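Local coordinates for protein gamma-hexachlorocyclohexane dehydrochlorinase (PDB 5KVB) that probably catalyses two successive dehydrochlorinations of the pesticide lindane, giving a tetrachlorocyclohexadiene by way of gamma-pentachlorocyclohexene, at residues A19-Y24 / L85-V90; S25-G30 / G37-I42; G30-Q35 / D77-G82; G99-L104 / A118-E123; I114-V119 / G138-F143. All blocks are in the same frame, centred on the assembly; numbering follows the deposited sequence. Where two conformers were deposited one is given.

Overall arrangement
From the N terminus, helix 10-33 supplies one side of the first three contacts. Contact 1 sets its middle turns against the far end of strand 75-89 and closes the longest loop, within which contacts 2 and 3 both fall. Contact 2 folds helix 36-40 back on the long helix, and contact 3 brings the end of that helix to the start of strand 75-89; the two share Gly30 and cross along the chain. Contacts 4 and 5 come later, in series with the others, and are successive hairpin pairings that share Ala118 and Val119. Together they join the helical layer to the curved sheet of an NTF2-like cone, with the active-site pair in contact 3.

Contact 1. Residues A19-Y24 / L85-V90; sequences AIQDLY and LRLEFV
Helix 19-24 runs over strand 85-89 with the segment axes 10.2 Å apart and their N-to-C directions at 134°; Ile20 lies nearest Leu87, Gln21 nearest Leu85. The two leucines fill the gap with their methyls. Leu85 holds CD1 over the centre of the Tyr24 ring, 3.8 Å from the centroid and 2° off the ring normal, a CH-pi contact, while its CD2 reaches the ring margin at Tyr24 CD2 (3.9 Å). Tyr24 has CG anti to its backbone N (chi1 -175°), which carries the ring out against this methyl. One turn earlier Ile20 and Leu87 pass one another head to tail, Ile20 CG2 lying 3.7 Å from Leu87 CD1. At the margin a water accepts from Gln21 NE2 (2.9 Å) and donates to Leu85 O (3.0 Å), a polar link beside the apolar core. Val101 of strand 94-107 and Tyr120 of strand 113-127 touch Tyr24, and Val95, Tyr124 and Trp131 touch Ile20, placing this packing between the long helix and the concave side of the sheet.

Contact 2. Residues S25-G30 / G37-I42; sequences SDQLIG and GRLASI
The guanidinium of Arg38 has Ile29 CG2 over one face, 3.7 Å from Arg38 NE, and the carboxylate of Asp26 at its edge. Arg38 NH1 gives a salt-bridging hydrogen bond to Asp26 OD1 (2.8 Å, angle at the hydrogen 147°). The oxygen lies in the guanidinium plane, yet the nitrogen stands 48° above that of the carboxylate, and the two planes are 64° apart. The arginine chain leaves its backbone extended and bends at its third torsion, which brings the head toward Asp26. The other oxygen, Asp26 OD2, accepts a hydrogen bond from a water (2.8 Å), which also donates to Ser41 OG (2.6 Å). Both carboxylate oxygens are therefore linked to segment 37-42. Next to this polar layer Ile42 packs its CG2 on Asp26 CB (3.6 Å) and its CD1 on Gln27 CB (3.6 Å). Gly30 CA lies 4.2 Å from Leu39 CB, so the backbones run close here, with no glycine side chain between them. Arg38 NE makes a hydrogen bond to Gln35 OE1, while Asp26 OD1 has a second cationic partner, Arg86 of the third subunit. Leu64 and Val67 of helix 59-71 touch Leu39, and Phe133 of strand 130-145 lies against Gln27 and Ile42.

Contact 3. Residues G30-Q35 / D77-G82; sequences GVDKRQ and DFIHYG
The active-site pair inferred from a close relative, Asp32 and the proton acceptor His80, meets here, where the end of helix 10-33 faces the start of strand 75-89 in an NTF2-like cone. One carboxylate takes two hydrogen bonds from the same histidine residue. His80 ND1 gives to Asp32 OD1 (2.6 Å, angle at the hydrogen 156°) through the syn lone pair, with the oxygen slightly tilted from the ring plane; carboxylate and imidazole are nearly coplanar, 22° apart. His80 N gives to Asp32 OD2 (2.8 Å) on the syn side, though 33° out of the carboxylate plane. In one of its two conformers the Phe78 ring turns its edge to Asp32 OD1, 3.2 Å from Phe78 CD1, and meets Val31 CG1 at Phe78 CE1 (3.6 Å); the second conformer makes these contacts less certain. Ile79 CD1 lies 3.5 Å from Asp32 OD2 and also touches the end of Lys33, whose NZ pairs with Asp100 of the third subunit. A water accepts from Phe78 N (3.1 Å) and is close enough to donate to Asp32 O (2.9 Å), bridging the two backbones. Val101, Cys103 and Leu28 pack round His80. With both oxygens engaged, the carboxylate is held against rotation and helps orient the imidazole with ND1 as donor; this is consistent with NE2 being the nitrogen that takes up the substrate proton.

Contact 4. Residues G99-L104 / A118-E123; sequences GDVLCL and AVYTSE
Gly99 and Tyr120 form an antiparallel hydrogen-bonded pair, as do Val101 and Ala118, so four backbone bonds join the strands. Gly99 N gives to Tyr120 O (3.0 Å) and Tyr120 N returns to Gly99 O (2.9 Å); Val101 N gives to Ala118 O (2.9 Å), nearly straight at 176°, and Ala118 N to Val101 O (2.9 Å). Between them Asp100 and Val119 are a non-hydrogen-bonded pair whose side chains run abreast, with Asp100 OD1 3.6 Å from Val119 CG2. The carboxylate is satisfied elsewhere: OD1 by Lys33 of the second subunit and OD2 by Asn84. On the sheet face with Val101, the Val101 CG2 methyl sits over the centre of the Tyr120 ring, 3.7 Å from the centroid, a CH-pi contact; Tyr120 also touches His80, Tyr24 and Leu28. The paired amides are satisfied within the sheet, and separately Val101 and the Tyr120 ring line the side toward the probable catalytic histidine, while the buried acid faces a lysine across the subunit boundary, where its charge is probably balanced.

Contact 5. Residues I114-V119 / G138-F143; sequences ILIAAV and GRMNYF
Phe143 lies against two isoleucines that approach it differently. Ile114 crosses it at a slant and puts CG2 over the ring centre, 3.8 Å from the centroid in a CH-pi contact, whereas Ile116 extends abreast of it, with CG1 3.6 Å from Phe143 CD2. Phe143 CG stands anti to the backbone N (chi1 -175°), which lays the ring back toward the neighbouring strand. Ile116 also meets Met140 from its other branch, CG2 to Met140 CG at 3.8 Å. On the reverse face Tyr142 turns CD2 toward Ala117 CB (3.6 Å), while its hydroxyl bonds to Asp77 of the second subunit. Farther along, Val119 CG2 touches the amide end of Asn141. The backbone is irregular here: Ala117 O accepts from both Asn141 N (2.8 Å) and Tyr142 N (3.2 Å), and Ala117 N gives to Tyr142 O (3.0 Å). Two residues facing one make a classic beta bulge, which shifts the register by one where strand 130-145 turns a corner in this strongly bent NTF2-like sheet.

Contact 1. Residues A19-Y24 / L85-V90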
# COMPACT_ATOMS: atom_id res chain seq x y z
N ALA A 19 -8.68 -13.07 -6.29
CA ALA A 19 -7.95 -13.51 -7.47
C ALA A 19 -7.41 -12.30 -8.24
O ALA A 19 -6.26 -12.31 -8.71
CB ALA A 19 -8.83 -14.37 -8.35
N ILE A 20 -8.23 -11.25 -8.36
CA ILE A 20 -7.84 -10.08 -9.15
C ILE A 20 -6.77 -9.27 -8.41
O ILE A 20 -5.81 -8.81 -9.03
CB ILE A 20 -9.08 -9.25 -9.50
CG1 ILE A 20 -9.95 -10.04 -10.50
CG2 ILE A 20 -8.69 -7.89 -10.07
CD1 ILE A 20 -11.36 -9.48 -10.66
N GLN A 21 -6.91 -9.13 -7.09
CA GLN A 21 -5.87 -8.47 -6.29
C GLN A 21 -4.52 -9.19 -6.45
O GLN A 21 -3.48 -8.55 -6.60
CB GLN A 21 -6.32 -8.39 -4.82
CG GLN A 21 -7.51 -7.43 -4.62
CD GLN A 21 -8.35 -7.77 -3.39
OE1 GLN A 21 -8.07 -8.73 -2.66
NE2 GLN A 21 -9.40 -6.99 -3.17
N ASP A 22 -4.53 -10.52 -6.49
CA ASP A 22 -3.31 -11.30 -6.74
C ASP A 22 -2.75 -11.08 -8.17
O ASP A 22 -1.53 -10.94 -8.34
CB ASP A 22 -3.55 -12.81 -6.51
CG ASP A 22 -3.70 -13.19 -5.04
OD1 ASP A 22 -3.39 -12.38 -4.15
OD2 ASP A 22 -4.13 -14.34 -4.79
N LEU A 23 -3.61 -11.02 -9.18
CA LEU A 23 -3.15 -10.73 -10.55
C LEU A 23 -2.39 -9.42 -10.60
O LEU A 23 -1.31 -9.31 -11.20
CB LEU A 23 -4.33 -10.68 -11.54
CG LEU A 23 -5.03 -12.00 -11.83
CD1 LEU A 23 -6.34 -11.73 -12.57
CD2 LEU A 23 -4.15 -12.93 -12.67
N TYR A 24 -2.98 -8.40 -9.97
CA TYR A 24 -2.43 -7.06 -10.01
C TYR A 24 -1.09 -6.98 -9.27
O TYR A 24 -0.12 -6.42 -9.79
CB TYR A 24 -3.45 -6.08 -9.45
CG TYR A 24 -3.04 -4.63 -9.55
CD1 TYR A 24 -3.25 -3.89 -10.72
CD2 TYR A 24 -2.46 -4.00 -8.48
CE1 TYR A 24 -2.89 -2.55 -10.79
CE2 TYR A 24 -2.09 -2.67 -8.54
CZ TYR A 24 -2.32 -1.96 -9.68
OH TYR A 24 -1.95 -0.63 -9.71
N LEU A 85 -5.88 -0.05 -4.64
CA LEU A 85 -6.54 -0.79 -5.73
C LEU A 85 -8.03 -0.91 -5.48
O LEU A 85 -8.45 -1.46 -4.47
CB LEU A 85 -5.94 -2.19 -5.90
CG LEU A 85 -6.55 -2.98 -7.07
CD1 LEU A 85 -6.20 -2.34 -8.42
CD2 LEU A 85 -6.10 -4.43 -7.01
N ARG A 86 -8.81 -0.37 -6.40
CA ARG A 86 -10.26 -0.30 -6.26
C ARG A 86 -10.92 -0.97 -7.46
O ARG A 86 -10.66 -0.59 -8.61
CB ARG A 86 -10.68 1.17 -6.13
CG ARG A 86 -12.18 1.41 -6.00
CD ARG A 86 -12.76 0.80 -4.74
NE ARG A 86 -14.05 1.41 -4.40
CZ ARG A 86 -15.23 0.90 -4.73
NH1 ARG A 86 -15.32 -0.23 -5.42
NH2 ARG A 86 -16.34 1.53 -4.36
N LEU A 87 -11.75 -1.97 -7.18
CA LEU A 87 -12.37 -2.82 -8.20
C LEU A 87 -13.87 -2.57 -8.33
O LEU A 87 -14.56 -2.36 -7.32
CB LEU A 87 -12.13 -4.30 -7.89
CG LEU A 87 -10.68 -4.76 -7.67
CD1 LEU A 87 -10.61 -6.25 -7.34
CD2 LEU A 87 -9.82 -4.42 -8.88
N GLU A 88 -14.36 -2.59 -9.56
CA GLU A 88 -15.80 -2.48 -9.82
C GLU A 88 -16.20 -3.50 -10.86
O GLU A 88 -15.53 -3.65 -11.89
CB GLU A 88 -16.16 -1.08 -10.31
CG GLU A 88 -15.83 0.04 -9.34
CD GLU A 88 -16.96 0.37 -8.39
OE1 GLU A 88 -17.86 -0.48 -8.20
OE2 GLU A 88 -16.96 1.50 -7.85
N PHE A 89 -17.30 -4.20 -10.61
CA PHE A 89 -17.80 -5.19 -11.54
C PHE A 89 -18.64 -4.52 -12.64
O PHE A 89 -19.70 -3.97 -12.37
CB PHE A 89 -18.60 -6.27 -10.80
CG PHE A 89 -17.73 -7.21 -9.98
CD1 PHE A 89 -17.26 -6.83 -8.74
CD2 PHE A 89 -17.37 -8.46 -10.48
CE1 PHE A 89 -16.45 -7.68 -8.00
CE2 PHE A 89 -16.56 -9.31 -9.73
CZ PHE A 89 -16.10 -8.92 -8.50
N VAL A 90 -18.13 -4.55 -13.87
CA VAL A 90 -18.87 -4.05 -15.03
C VAL A 90 -20.00 -5.03 -15.35
O VAL A 90 -21.13 -4.63 -15.68
CB VAL A 90 -17.94 -3.87 -16.24
CG1 VAL A 90 -18.72 -3.43 -17.47
CG2 VAL A 90 -16.84 -2.87 -15.91
O HOH W 1 -9.61 -4.17 -4.01

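Contact 2. Residues S25-G30 / G37-I42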
# COMPACT_ATOMS: atom_id res chain seq x y z
N SER A 25 -1.02 -7.53 -8.07
CA SER A 25 0.27 -7.56 -7.39
C SER A 25 1.31 -8.37 -8.18
O SER A 25 2.49 -8.00 -8.20
CB SER A 25 0.11 -8.11 -5.97
OG SER A 25 -0.52 -7.12 -5.16
N ASP A 26 0.88 -9.45 -8.84
CA ASP A 26 1.78 -10.28 -9.65
C ASP A 26 2.38 -9.47 -10.82
O ASP A 26 3.53 -9.70 -11.19
CB ASP A 26 1.07 -11.54 -10.18
CG ASP A 26 0.97 -12.65 -9.14
OD1 ASP A 26 1.61 -12.54 -8.07
OD2 ASP A 26 0.24 -13.64 -9.40
N GLN A 27 1.62 -8.53 -11.37
CA GLN A 27 2.15 -7.66 -12.41
C GLN A 27 3.32 -6.84 -11.86
O GLN A 27 4.39 -6.78 -12.45
CB GLN A 27 1.06 -6.73 -12.97
CG GLN A 27 1.43 -6.03 -14.31
CD GLN A 27 2.31 -4.80 -14.16
OE1 GLN A 27 2.43 -4.23 -13.08
NE2 GLN A 27 2.93 -4.37 -15.26
N LEU A 28 3.10 -6.20 -10.71
CA LEU A 28 4.13 -5.34 -10.13
C LEU A 28 5.36 -6.14 -9.71
O LEU A 28 6.50 -5.76 -10.01
CB LEU A 28 3.57 -4.57 -8.93
CG LEU A 28 2.82 -3.26 -9.22
CD1 LEU A 28 1.53 -3.50 -9.98
CD2 LEU A 28 2.55 -2.47 -7.95
N ILE A 29 5.14 -7.25 -9.01
CA ILE A 29 6.24 -8.10 -8.55
C ILE A 29 7.01 -8.70 -9.74
O ILE A 29 8.25 -8.73 -9.75
CB ILE A 29 5.71 -9.23 -7.63
CG1 ILE A 29 5.13 -8.65 -6.33
CG2 ILE A 29 6.80 -10.24 -7.27
CD1 ILE A 29 4.19 -9.60 -5.59
N GLY A 30 6.29 -9.14 -10.77
CA GLY A 30 6.93 -9.73 -11.94
C GLY A 30 7.83 -8.74 -12.65
O GLY A 30 8.95 -9.07 -13.04
N GLY A 37 8.11 -15.90 -15.49
CA GLY A 37 7.02 -16.83 -15.27
C GLY A 37 5.80 -16.20 -14.60
O GLY A 37 4.66 -16.37 -15.05
N ARG A 38 6.05 -15.46 -13.52
CA ARG A 38 4.97 -14.78 -12.81
C ARG A 38 4.31 -13.75 -13.72
O ARG A 38 3.08 -13.68 -13.80
CB ARG A 38 5.49 -14.11 -11.54
CG ARG A 38 4.40 -13.36 -10.75
CD ARG A 38 4.94 -12.59 -9.53
NE ARG A 38 5.67 -13.46 -8.60
CZ ARG A 38 5.14 -14.07 -7.55
NH1 ARG A 38 3.85 -13.92 -7.25
NH2 ARG A 38 5.90 -14.83 -6.77
N LEU A 39 5.11 -12.96 -14.42
CA LEU A 39 4.58 -11.90 -15.27
C LEU A 39 3.77 -12.44 -16.46
O LEU A 39 2.76 -11.85 -16.84
CB LEU A 39 5.72 -11.01 -15.78
CG LEU A 39 5.37 -9.79 -16.64
CD1 LEU A 39 4.36 -8.85 -15.96
CD2 LEU A 39 6.63 -9.03 -17.00
N ALA A 40 4.21 -13.56 -17.03
CA ALA A 40 3.51 -14.13 -18.18
C ALA A 40 2.16 -14.75 -17.81
O ALA A 40 1.24 -14.77 -18.62
CB ALA A 40 4.39 -15.18 -18.87
N SER A 41 2.05 -15.22 -16.57
CA SER A 41 0.92 -16.02 -16.11
C SER A 41 -0.41 -15.25 -15.99
O SER A 41 -1.47 -15.87 -15.93
CB SER A 41 1.23 -16.65 -14.74
OG SER A 41 1.33 -15.66 -13.73
N ILE A 42 -0.34 -13.92 -15.95
CA ILE A 42 -1.49 -13.11 -15.56
C ILE A 42 -2.32 -12.54 -16.72
O ILE A 42 -3.31 -11.85 -16.48
CB ILE A 42 -1.04 -11.91 -14.68
CG1 ILE A 42 -0.21 -10.93 -15.50
CG2 ILE A 42 -0.26 -12.39 -13.45
CD1 ILE A 42 0.45 -9.79 -14.69
O HOH W 2 1.13 -15.67 -11.15

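Contact 3. Residues G30-Q35 / D77-G82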
# COMPACT_ATOMS: atom_id res chain seq x y z
N GLY A 30 6.29 -9.14 -10.77
CA GLY A 30 6.93 -9.73 -11.94
C GLY A 30 7.83 -8.74 -12.65
O GLY A 30 8.95 -9.07 -13.04
N VAL A 31 7.37 -7.50 -12.80
CA VAL A 31 8.19 -6.48 -13.46
C VAL A 31 9.40 -6.06 -12.60
O VAL A 31 10.51 -5.84 -13.11
CB VAL A 31 7.34 -5.24 -13.84
CG1 VAL A 31 8.21 -4.08 -14.29
CG2 VAL A 31 6.34 -5.60 -14.94
N ASP A 32 9.20 -5.97 -11.28
CA ASP A 32 10.26 -5.52 -10.37
C ASP A 32 11.35 -6.56 -10.13
O ASP A 32 12.54 -6.23 -10.08
CB ASP A 32 9.68 -5.12 -9.02
CG ASP A 32 8.90 -3.82 -9.06
OD1 ASP A 32 9.08 -3.04 -10.03
OD2 ASP A 32 8.12 -3.56 -8.11
N LYS A 33 10.92 -7.81 -9.93
CA LYS A 33 11.84 -8.90 -9.61
C LYS A 33 12.34 -9.56 -10.89
O LYS A 33 13.17 -10.48 -10.84
CB LYS A 33 11.14 -9.95 -8.71
CG LYS A 33 11.08 -9.61 -7.20
CD LYS A 33 10.42 -8.27 -6.91
CE LYS A 33 10.21 -8.08 -5.41
NZ LYS A 33 9.83 -6.66 -5.11
N ARG A 34 11.84 -9.09 -12.03
CA ARG A 34 12.17 -9.64 -13.35
C ARG A 34 11.93 -11.16 -13.35
O ARG A 34 12.80 -11.95 -13.74
CB ARG A 34 13.62 -9.26 -13.74
CG ARG A 34 13.85 -7.76 -13.66
CD ARG A 34 15.11 -7.28 -14.38
NE ARG A 34 15.16 -5.82 -14.37
CZ ARG A 34 16.12 -5.09 -14.92
NH1 ARG A 34 17.14 -5.68 -15.54
NH2 ARG A 34 16.07 -3.77 -14.86
N GLN A 35 10.73 -11.55 -12.90
CA GLN A 35 10.26 -12.93 -12.90
C GLN A 35 9.36 -13.18 -14.10
O GLN A 35 8.17 -12.84 -14.09
CB GLN A 35 9.50 -13.27 -11.60
CG GLN A 35 10.37 -13.24 -10.35
CD GLN A 35 9.57 -13.30 -9.05
OE1 GLN A 35 8.33 -13.27 -9.05
NE2 GLN A 35 10.28 -13.39 -7.93
N ASP A 77 17.60 -0.80 -11.86
CA ASP A 77 16.62 -1.48 -11.02
C ASP A 77 15.55 -0.48 -10.63
O ASP A 77 15.75 0.73 -10.74
CB ASP A 77 17.28 -2.06 -9.77
CG ASP A 77 17.70 -0.98 -8.80
OD1 ASP A 77 18.79 -0.41 -8.97
OD2 ASP A 77 16.91 -0.68 -7.88
N PHE A 78 14.40 -0.99 -10.19
CA PHE A 78 13.34 -0.15 -9.65
C PHE A 78 12.41 -0.96 -8.76
O PHE A 78 12.49 -2.18 -8.72
CB PHE A 78 12.54 0.53 -10.77
CG PHE A 78 12.13 -0.38 -11.89
CD1 PHE A 78 11.24 -1.42 -11.69
CD2 PHE A 78 12.63 -0.19 -13.17
CE1 PHE A 78 10.85 -2.25 -12.73
CE2 PHE A 78 12.25 -1.01 -14.21
CZ PHE A 78 11.37 -2.05 -13.99
N ILE A 79 11.53 -0.25 -8.05
CA ILE A 79 10.54 -0.89 -7.18
C ILE A 79 9.23 -0.13 -7.35
O ILE A 79 9.20 1.10 -7.39
CB ILE A 79 11.02 -0.90 -5.70
CG1 ILE A 79 9.98 -1.54 -4.77
CG2 ILE A 79 11.35 0.50 -5.19
CD1 ILE A 79 9.66 -3.01 -5.07
N HIS A 80 8.13 -0.88 -7.49
CA HIS A 80 6.79 -0.31 -7.63
C HIS A 80 5.94 -0.67 -6.42
O HIS A 80 5.68 -1.85 -6.18
CB HIS A 80 6.07 -0.83 -8.88
CG HIS A 80 6.64 -0.35 -10.17
ND1 HIS A 80 7.83 -0.82 -10.69
CD2 HIS A 80 6.16 0.54 -11.08
CE1 HIS A 80 8.06 -0.23 -11.85
NE2 HIS A 80 7.06 0.60 -12.11
N TYR A 81 5.50 0.35 -5.70
CA TYR A 81 4.62 0.18 -4.55
C TYR A 81 3.16 0.45 -4.96
O TYR A 81 2.80 1.59 -5.27
CB TYR A 81 5.03 1.11 -3.41
CG TYR A 81 6.45 0.90 -2.89
CD1 TYR A 81 6.75 -0.17 -2.07
CD2 TYR A 81 7.46 1.79 -3.22
CE1 TYR A 81 8.05 -0.37 -1.59
CE2 TYR A 81 8.76 1.60 -2.76
CZ TYR A 81 9.04 0.53 -1.93
OH TYR A 81 10.32 0.32 -1.45
N GLY A 82 2.34 -0.60 -4.97
CA GLY A 82 0.94 -0.45 -5.38
C GLY A 82 0.04 -0.22 -4.18
O GLY A 82 0.13 -0.93 -3.18
O HOH W 3 13.69 -4.32 -7.48
O HOH W 4 14.38 -4.03 -10.67

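Contact 4. Residues G99-L104 / A118-E123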
# COMPACT_ATOMS: atom_id res chain seq x y z
N GLY A 99 -5.66 1.89 -9.67
CA GLY A 99 -4.66 1.75 -8.62
C GLY A 99 -3.64 2.86 -8.70
O GLY A 99 -3.34 3.37 -9.79
N ASP A 100 -3.10 3.24 -7.55
CA ASP A 100 -2.08 4.29 -7.48
C ASP A 100 -0.75 3.67 -7.16
O ASP A 100 -0.61 2.95 -6.17
CB ASP A 100 -2.47 5.33 -6.43
CG ASP A 100 -3.79 6.00 -6.75
OD1 ASP A 100 -3.95 6.45 -7.90
OD2 ASP A 100 -4.69 6.03 -5.88
N VAL A 101 0.24 3.93 -8.00
CA VAL A 101 1.54 3.28 -7.89
C VAL A 101 2.66 4.29 -7.69
O VAL A 101 2.75 5.29 -8.41
CB VAL A 101 1.83 2.40 -9.14
CG1 VAL A 101 3.19 1.69 -9.04
CG2 VAL A 101 0.69 1.40 -9.37
N LEU A 102 3.50 4.04 -6.68
CA LEU A 102 4.69 4.86 -6.42
C LEU A 102 5.91 4.05 -6.85
O LEU A 102 6.13 2.94 -6.36
CB LEU A 102 4.78 5.25 -4.94
CG LEU A 102 6.05 5.98 -4.51
CD1 LEU A 102 6.18 7.34 -5.21
CD2 LEU A 102 6.04 6.15 -2.98
N CYS A 103 6.71 4.59 -7.77
CA CYS A 103 7.88 3.87 -8.26
C CYS A 103 9.15 4.65 -7.94
O CYS A 103 9.22 5.86 -8.16
CB CYS A 103 7.78 3.63 -9.77
SG CYS A 103 9.28 2.88 -10.53
N LEU A 104 10.13 3.94 -7.38
CA LEU A 104 11.46 4.50 -7.14
C LEU A 104 12.45 3.72 -7.98
O LEU A 104 12.39 2.49 -8.00
CB LEU A 104 11.85 4.42 -5.67
CG LEU A 104 10.85 5.02 -4.68
CD1 LEU A 104 11.34 4.81 -3.24
CD2 LEU A 104 10.59 6.50 -4.97
N ALA A 118 2.27 7.09 -10.63
CA ALA A 118 1.48 6.62 -11.76
C ALA A 118 0.09 6.16 -11.35
O ALA A 118 -0.13 5.78 -10.19
CB ALA A 118 2.20 5.50 -12.47
N VAL A 119 -0.83 6.20 -12.31
CA VAL A 119 -2.13 5.59 -12.15
C VAL A 119 -2.24 4.43 -13.12
O VAL A 119 -1.99 4.59 -14.32
CB VAL A 119 -3.26 6.61 -12.38
CG1 VAL A 119 -4.61 5.90 -12.51
CG2 VAL A 119 -3.29 7.63 -11.25
N TYR A 120 -2.58 3.26 -12.59
CA TYR A 120 -2.80 2.06 -13.40
C TYR A 120 -4.30 1.81 -13.56
O TYR A 120 -5.02 1.66 -12.55
CB TYR A 120 -2.15 0.82 -12.78
CG TYR A 120 -0.64 0.70 -12.89
CD1 TYR A 120 0.16 1.80 -13.20
CD2 TYR A 120 -0.02 -0.53 -12.69
CE1 TYR A 120 1.56 1.67 -13.29
CE2 TYR A 120 1.36 -0.67 -12.79
CZ TYR A 120 2.14 0.43 -13.09
OH TYR A 120 3.51 0.29 -13.17
N THR A 121 -4.78 1.78 -14.80
CA THR A 121 -6.18 1.53 -15.11
C THR A 121 -6.27 0.16 -15.79
O THR A 121 -5.66 -0.05 -16.84
CB THR A 121 -6.75 2.63 -16.03
OG1 THR A 121 -6.53 3.92 -15.43
CG2 THR A 121 -8.22 2.45 -16.22
N SER A 122 -6.98 -0.77 -15.17
CA SER A 122 -6.93 -2.18 -15.58
C SER A 122 -8.31 -2.76 -15.87
O SER A 122 -9.32 -2.23 -15.41
CB SER A 122 -6.21 -3.00 -14.50
OG SER A 122 -6.82 -2.82 -13.23
N GLU A 123 -8.35 -3.85 -16.65
CA GLU A 123 -9.57 -4.61 -16.88
C GLU A 123 -9.21 -6.08 -16.76
O GLU A 123 -8.13 -6.51 -17.18
CB GLU A 123 -10.18 -4.32 -18.27
CG GLU A 123 -11.54 -4.99 -18.50
CD GLU A 123 -11.97 -4.97 -19.97
OE1 GLU A 123 -12.64 -4.00 -20.39
OE2 GLU A 123 -11.64 -5.93 -20.71

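Contact 5. Residues I114-V119 / G138-F143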
# COMPACT_ATOMS: atom_id res chain seq x y z
N ILE A 114 15.01 8.39 -9.88
CA ILE A 114 13.74 8.94 -10.33
C ILE A 114 12.61 8.53 -9.38
O ILE A 114 12.58 7.38 -8.91
CB ILE A 114 13.37 8.44 -11.75
CG1 ILE A 114 14.51 8.68 -12.74
CG2 ILE A 114 12.06 9.08 -12.24
CD1 ILE A 114 14.75 10.13 -13.07
N LEU A 115 11.70 9.45 -9.10
CA LEU A 115 10.43 9.12 -8.45
C LEU A 115 9.30 9.28 -9.45
O LEU A 115 9.16 10.33 -10.08
CB LEU A 115 10.19 10.02 -7.23
CG LEU A 115 8.94 9.75 -6.36
CD1 LEU A 115 9.21 10.13 -4.91
CD2 LEU A 115 7.72 10.49 -6.88
N ILE A 116 8.50 8.23 -9.59
CA ILE A 116 7.36 8.23 -10.50
C ILE A 116 6.07 8.02 -9.70
O ILE A 116 6.00 7.12 -8.84
CB ILE A 116 7.49 7.12 -11.57
CG1 ILE A 116 8.69 7.39 -12.49
CG2 ILE A 116 6.22 7.02 -12.42
CD1 ILE A 116 9.05 6.21 -13.38
N ALA A 117 5.08 8.87 -9.94
CA ALA A 117 3.73 8.63 -9.44
C ALA A 117 2.85 8.29 -10.63
O ALA A 117 2.70 9.11 -11.55
CB ALA A 117 3.20 9.86 -8.70
N ALA A 118 2.27 7.09 -10.63
CA ALA A 118 1.48 6.62 -11.76
C ALA A 118 0.09 6.16 -11.35
O ALA A 118 -0.13 5.78 -10.19
CB ALA A 118 2.20 5.50 -12.47
N VAL A 119 -0.83 6.20 -12.31
CA VAL A 119 -2.13 5.59 -12.15
C VAL A 119 -2.24 4.43 -13.12
O VAL A 119 -1.99 4.59 -14.32
CB VAL A 119 -3.26 6.61 -12.38
CG1 VAL A 119 -4.61 5.90 -12.51
CG2 VAL A 119 -3.29 7.63 -11.25
N GLY A 138 -1.04 2.31 -18.24
CA GLY A 138 -0.25 3.03 -17.25
C GLY A 138 -0.04 4.47 -17.69
O GLY A 138 0.38 4.72 -18.83
N ARG A 139 -0.34 5.41 -16.79
CA ARG A 139 -0.12 6.84 -17.02
C ARG A 139 0.70 7.45 -15.88
O ARG A 139 0.39 7.26 -14.70
CB ARG A 139 -1.46 7.56 -17.16
CG ARG A 139 -1.37 9.08 -17.07
CD ARG A 139 -2.63 9.74 -17.61
NE ARG A 139 -3.78 8.86 -17.52
CZ ARG A 139 -4.64 8.83 -16.50
NH1 ARG A 139 -4.48 9.65 -15.47
NH2 ARG A 139 -5.65 7.98 -16.51
N MET A 140 1.75 8.19 -16.23
CA MET A 140 2.60 8.82 -15.23
C MET A 140 2.20 10.27 -14.99
O MET A 140 2.23 11.09 -15.92
CB MET A 140 4.07 8.75 -15.65
CG MET A 140 4.58 7.34 -15.82
SD MET A 140 6.31 7.26 -16.32
CE MET A 140 6.59 5.50 -16.38
N ASN A 141 1.82 10.58 -13.75
CA ASN A 141 1.49 11.95 -13.37
C ASN A 141 2.70 12.74 -12.87
O ASN A 141 2.83 13.94 -13.16
CB ASN A 141 0.39 11.96 -12.30
CG ASN A 141 -0.93 11.46 -12.83
OD1 ASN A 141 -1.32 11.76 -13.96
ND2 ASN A 141 -1.64 10.68 -12.02
N TYR A 142 3.59 12.08 -12.13
CA TYR A 142 4.91 12.63 -11.78
C TYR A 142 6.01 11.77 -12.39
O TYR A 142 5.99 10.54 -12.26
CB TYR A 142 5.16 12.68 -10.26
CG TYR A 142 4.25 13.53 -9.39
CD1 TYR A 142 3.56 14.62 -9.90
CD2 TYR A 142 4.14 13.25 -8.02
CE1 TYR A 142 2.76 15.39 -9.08
CE2 TYR A 142 3.35 14.01 -7.20
CZ TYR A 142 2.66 15.08 -7.73
OH TYR A 142 1.86 15.86 -6.92
N PHE A 143 6.99 12.40 -13.02
CA PHE A 143 8.25 11.74 -13.39
C PHE A 143 9.33 12.70 -12.95
O PHE A 143 9.61 13.69 -13.64
CB PHE A 143 8.32 11.45 -14.90
CG PHE A 143 9.55 10.65 -15.30
CD1 PHE A 143 10.77 11.29 -15.51
CD2 PHE A 143 9.47 9.28 -15.48
CE1 PHE A 143 11.89 10.56 -15.88
CE2 PHE A 143 10.60 8.55 -15.86
CZ PHE A 143 11.80 9.20 -16.05